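Local atomic coordinates of putative PLP-dependent aminotransferase (Bacillus cereus ATCC 10987, PDB entry 3JU7), a protein that probably acts as a pyridoxal phosphate-dependent transaminase of the DegT/DnrJ/EryC1 family. Residues I70-R75 and I209-R214. Sequence-based numbering, arbitrary orientation.
Sequences IQLKKR and IQRIKR
Leu72 reaches from helix 62-73 with its forked end to Arg211 and Ile212 of the facing helix, one methyl directed to each. Leu72 CD1 lies against the aliphatic stem of Arg211, 3.6 Å from CD and 3.9 Å from CG, and the two side chains cross at about a right angle. Leu72 CD2 meets Ile212 CG1, 3.9 Å away, at a slanted approach. The fork is carried outward because Leu72 holds CG anti to its own backbone N (chi1 175°), on a CB already directed at the facing helix. The CB of Ile212 does not point straight at segment 70-75, but its CG1, placed anti to the carbonyl carbon (chi1 -79°), brings that branch nearer to the leucine. The nearest CA pair is Leu72 and Ile212, 7.4 Å apart; no hydrogen bond spans the segments, and the close approaches are all carbon to carbon, so the contact is apolar. Leu72 also touches Asp208 and Met215 of the same helix 206-215, while Ile212 rests on Thr57 and Met182, residues of two strands. The contact thus packs the end of helix 62-73 against helix 206-215, beside the mixed sheet of the DegT/DnrJ/EryC1 aminotransferase fold.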
loop_
_atom_site.group_PDB
_atom_site.type_symbol
_atom_site.label_atom_id
_atom_site.label_comp_id
_atom_site.label_asym_id
_atom_site.label_seq_id
_atom_site.Cartn_x
_atom_site.Cartn_y
_atom_site.Cartn_z
ATOM N N ILE A 70 3.812 6.321 -12.294
ATOM C CA ILE A 70 3.356 7.602 -12.864
ATOM C C ILE A 70 4.089 8.789 -12.232
ATOM O O ILE A 70 4.569 9.665 -12.941
ATOM C CB ILE A 70 1.826 7.762 -12.683
ATOM C CG1 ILE A 70 1.091 6.801 -13.625
ATOM C CG2 ILE A 70 1.351 9.232 -12.888
ATOM C CD1 ILE A 70 -0.272 6.406 -13.149
ATOM N N GLN A 71 4.175 8.793 -10.896
ATOM C CA GLN A 71 4.910 9.832 -10.155
ATOM C C GLN A 71 6.364 9.918 -10.647
ATOM O O GLN A 71 6.824 10.994 -10.931
ATOM C CB GLN A 71 4.871 9.566 -8.639
ATOM C CG GLN A 71 5.634 10.602 -7.823
ATOM C CD GLN A 71 5.092 12.018 -7.998
ATOM O OE1 GLN A 71 3.893 12.218 -8.152
ATOM N NE2 GLN A 71 5.985 12.997 -7.990
ATOM N N LEU A 72 7.076 8.797 -10.779
ATOM C CA LEU A 72 8.459 8.832 -11.306
ATOM C C LEU A 72 8.559 9.334 -12.748
ATOM O O LEU A 72 9.423 10.118 -13.094
ATOM C CB LEU A 72 9.105 7.430 -11.251
ATOM C CG LEU A 72 10.489 7.291 -11.877
ATOM C CD1 LEU A 72 11.481 8.119 -11.071
ATOM C CD2 LEU A 72 10.899 5.824 -11.973
ATOM N N LYS A 73 7.670 8.845 -13.602
ATOM C CA LYS A 73 7.832 8.980 -15.034
ATOM C C LYS A 73 7.081 10.176 -15.626
ATOM O O LYS A 73 7.368 10.576 -16.730
ATOM C CB LYS A 73 7.360 7.684 -15.688
ATOM C CG LYS A 73 8.378 6.559 -15.524
ATOM C CD LYS A 73 8.078 5.323 -16.313
ATOM C CE LYS A 73 8.023 5.529 -17.837
ATOM N NZ LYS A 73 9.314 5.515 -18.535
ATOM N N LYS A 74 6.126 10.751 -14.920
ATOM C CA LYS A 74 5.380 11.841 -15.512
ATOM C C LYS A 74 6.259 13.056 -15.889
ATOM O O LYS A 74 7.184 13.431 -15.189
ATOM C CB LYS A 74 4.228 12.287 -14.604
ATOM C CG LYS A 74 4.698 12.864 -13.289
ATOM C CD LYS A 74 3.584 13.224 -12.292
ATOM C CE LYS A 74 4.180 14.064 -11.171
ATOM N NZ LYS A 74 3.151 14.634 -10.332
ATOM N N ARG A 75 5.920 13.700 -16.996
ATOM C CA ARG A 75 6.601 14.931 -17.368
ATOM C C ARG A 75 6.130 16.010 -16.432
ATOM O O ARG A 75 4.928 16.198 -16.213
ATOM C CB ARG A 75 6.337 15.285 -18.821
ATOM C CG ARG A 75 6.723 14.151 -19.729
ATOM C CD ARG A 75 6.864 14.555 -21.126
ATOM N NE ARG A 75 5.668 15.197 -21.623
ATOM C CZ ARG A 75 5.499 15.557 -22.890
ATOM N NH1 ARG A 75 6.463 15.336 -23.783
ATOM N NH2 ARG A 75 4.355 16.135 -23.275
ATOM N N ILE A 209 13.814 1.133 -12.254
ATOM C CA ILE A 209 13.379 0.140 -11.269
ATOM C C ILE A 209 14.103 0.329 -9.946
ATOM O O ILE A 209 13.475 0.257 -8.910
ATOM C CB ILE A 209 13.586 -1.310 -11.785
ATOM C CG1 ILE A 209 12.651 -1.544 -12.992
ATOM C CG2 ILE A 209 13.376 -2.362 -10.664
ATOM C CD1 ILE A 209 11.212 -1.600 -12.684
ATOM N N GLN A 210 15.415 0.561 -9.972
ATOM C CA GLN A 210 16.158 0.885 -8.716
ATOM C C GLN A 210 15.537 2.094 -7.999
ATOM O O GLN A 210 15.354 2.112 -6.775
ATOM C CB GLN A 210 17.617 1.184 -9.006
ATOM C CG GLN A 210 18.386 -0.060 -9.507
ATOM C CD GLN A 210 19.782 0.217 -10.103
ATOM O OE1 GLN A 210 20.245 1.365 -10.191
ATOM N NE2 GLN A 210 20.453 -0.861 -10.522
ATOM N N ARG A 211 15.190 3.094 -8.789
ATOM C CA ARG A 211 14.598 4.288 -8.224
ATOM C C ARG A 211 13.224 3.991 -7.640
ATOM O O ARG A 211 12.913 4.448 -6.545
ATOM C CB ARG A 211 14.535 5.390 -9.289
ATOM C CG ARG A 211 14.251 6.708 -8.731
ATOM C CD ARG A 211 14.784 7.806 -9.610
ATOM N NE ARG A 211 16.218 7.884 -9.480
ATOM C CZ ARG A 211 17.015 8.473 -10.360
ATOM N NH1 ARG A 211 16.511 9.062 -11.447
ATOM N NH2 ARG A 211 18.329 8.487 -10.138
ATOM N N ILE A 212 12.402 3.219 -8.349
ATOM C CA ILE A 212 11.069 2.885 -7.830
ATOM C C ILE A 212 11.248 2.184 -6.485
ATOM O O ILE A 212 10.457 2.383 -5.564
ATOM C CB ILE A 212 10.262 1.929 -8.768
ATOM C CG1 ILE A 212 9.650 2.693 -9.930
ATOM C CG2 ILE A 212 9.139 1.199 -7.951
ATOM C CD1 ILE A 212 8.292 3.269 -9.699
ATOM N N LYS A 213 12.283 1.346 -6.383
ATOM C CA LYS A 213 12.541 0.654 -5.135
ATOM C C LYS A 213 12.701 1.645 -3.993
ATOM O O LYS A 213 12.126 1.479 -2.919
ATOM C CB LYS A 213 13.768 -0.283 -5.247
ATOM C CG LYS A 213 13.349 -1.688 -5.688
ATOM C CD LYS A 213 14.488 -2.557 -6.233
ATOM C CE LYS A 213 14.285 -4.078 -6.053
ATOM N NZ LYS A 213 12.943 -4.520 -5.523
ATOM N N ARG A 214 13.470 2.698 -4.241
ATOM C CA ARG A 214 13.687 3.688 -3.222
ATOM C C ARG A 214 12.395 4.431 -2.923
ATOM O O ARG A 214 12.114 4.677 -1.758
ATOM C CB ARG A 214 14.732 4.691 -3.663
ATOM C CG ARG A 214 16.171 4.145 -3.710
ATOM C CD ARG A 214 17.087 5.349 -3.964
ATOM N NE ARG A 214 18.452 4.945 -4.211
ATOM C CZ ARG A 214 19.505 5.747 -4.160
ATOM N NH1 ARG A 214 19.375 7.028 -3.861
ATOM N NH2 ARG A 214 20.708 5.241 -4.368
#